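Local atomic coordinates of hypothetical protein (Mesorhizobium loti, PDB entry 2O2X), a protein that removes the C-7 phosphate of D-glycero-beta-D-manno-heptose 1,7-bisphosphate, a magnesium-dependent step in the biosynthesis of ADP-heptose. Residues G87-G90 against W91-A95. Numbering follows the deposited sequence.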
# COMPACT_ATOMS: atom_id res chain seq x y z
N GLY A 87 -7.67 3.93 -19.93
CA GLY A 87 -9.07 4.20 -20.33
C GLY A 87 -10.06 3.14 -19.88
O GLY A 87 -11.27 3.19 -20.22
N TYR A 88 -9.60 2.20 -19.08
CA TYR A 88 -10.46 1.15 -18.60
C TYR A 88 -11.46 1.67 -17.57
O TYR A 88 -12.50 1.05 -17.34
CB TYR A 88 -9.63 0.03 -17.97
CG TYR A 88 -8.60 -0.62 -18.87
CD1 TYR A 88 -8.77 -0.67 -20.25
CD2 TYR A 88 -7.49 -1.22 -18.33
CE1 TYR A 88 -7.81 -1.25 -21.07
CE2 TYR A 88 -6.55 -1.84 -19.13
CZ TYR A 88 -6.71 -1.86 -20.49
OH TYR A 88 -5.75 -2.47 -21.30
N PHE A 89 -11.07 2.74 -16.88
CA PHE A 89 -11.92 3.42 -15.88
C PHE A 89 -11.24 4.75 -15.51
O PHE A 89 -10.18 5.08 -16.01
CB PHE A 89 -12.25 2.54 -14.67
CG PHE A 89 -11.03 2.02 -13.94
CD1 PHE A 89 -10.44 0.84 -14.33
CD2 PHE A 89 -10.55 2.66 -12.81
CE1 PHE A 89 -9.33 0.35 -13.66
CE2 PHE A 89 -9.45 2.17 -12.12
CZ PHE A 89 -8.83 1.01 -12.56
N GLY A 90 -11.90 5.51 -14.64
CA GLY A 90 -11.40 6.79 -14.17
C GLY A 90 -11.33 6.91 -12.67
O GLY A 90 -11.58 5.95 -11.92
N TRP A 91 -10.99 8.10 -12.21
CA TRP A 91 -10.87 8.36 -10.79
C TRP A 91 -12.18 8.21 -10.04
O TRP A 91 -12.15 7.90 -8.87
CB TRP A 91 -10.24 9.72 -10.50
CG TRP A 91 -8.76 9.74 -10.75
CD1 TRP A 91 -8.10 10.52 -11.64
CD2 TRP A 91 -7.75 8.97 -10.07
NE1 TRP A 91 -6.75 10.28 -11.58
CE2 TRP A 91 -6.50 9.33 -10.62
CE3 TRP A 91 -7.78 8.00 -9.05
CZ2 TRP A 91 -5.29 8.79 -10.18
CZ3 TRP A 91 -6.57 7.44 -8.62
CH2 TRP A 91 -5.34 7.84 -9.19
N SER A 92 -13.33 8.41 -10.70
CA SER A 92 -14.60 8.20 -10.00
C SER A 92 -14.83 6.73 -9.66
O SER A 92 -15.30 6.39 -8.57
CB SER A 92 -15.75 8.76 -10.82
OG SER A 92 -15.68 10.17 -10.78
N ALA A 93 -14.46 5.86 -10.59
CA ALA A 93 -14.53 4.43 -10.32
C ALA A 93 -13.55 4.04 -9.21
O ALA A 93 -13.89 3.24 -8.32
CB ALA A 93 -14.27 3.64 -11.56
N PHE A 94 -12.33 4.58 -9.24
CA PHE A 94 -11.38 4.33 -8.17
C PHE A 94 -11.99 4.74 -6.83
O PHE A 94 -11.88 4.04 -5.82
CB PHE A 94 -10.05 5.08 -8.38
CG PHE A 94 -9.11 4.95 -7.22
CD1 PHE A 94 -8.36 3.78 -7.05
CD2 PHE A 94 -9.00 5.92 -6.25
CE1 PHE A 94 -7.52 3.63 -6.00
CE2 PHE A 94 -8.18 5.77 -5.18
CZ PHE A 94 -7.42 4.63 -5.05
N ALA A 95 -12.62 5.91 -6.79
CA ALA A 95 -13.20 6.37 -5.54
C ALA A 95 -14.25 5.39 -4.99
O ALA A 95 -14.26 5.06 -3.81
CB ALA A 95 -13.83 7.78 -5.71
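G90 and F94 are joined by a backbone hydrogen bond in the opening turn of helix 91-107: F94 N reaches G90 O at 3.1 Å, with an N-H...O angle of 166° and the donor lying in the carbonyl plane. The methyl of A93 sits obliquely beside the same oxygen, 3.6 Å from CB to G90 O, and so flanks the bond. The same A93 CB meets F89 CB at 3.9 Å, an apolar contact that brings the last side chain before the cap against the opening turn. F89 CG is wedged between its own backbone N and carbonyl carbon (chi1 58°), which directs the ring across the start of the helix, with CD2 4.0 Å from A93 CB. That ring also touches I84 of the preceding helix and Q81, a probable substrate-binding residue. W91 swings away from the loop, its CB grazing G90 C at 3.7 Å while NE1 is hydrogen-bonded to P15 O. One turn on, F94 sends CG anti to its backbone N (chi1 174°), and CZ3 of W91 sits 3.7 Å above one face of the F94 ring, offset toward its rim. W18 meets both rings, and both lie on A117 of strand 114-118. With G90 as N-cap, this is the N-terminus of a helix packed on the central sheet of a HAD-type phosphatase.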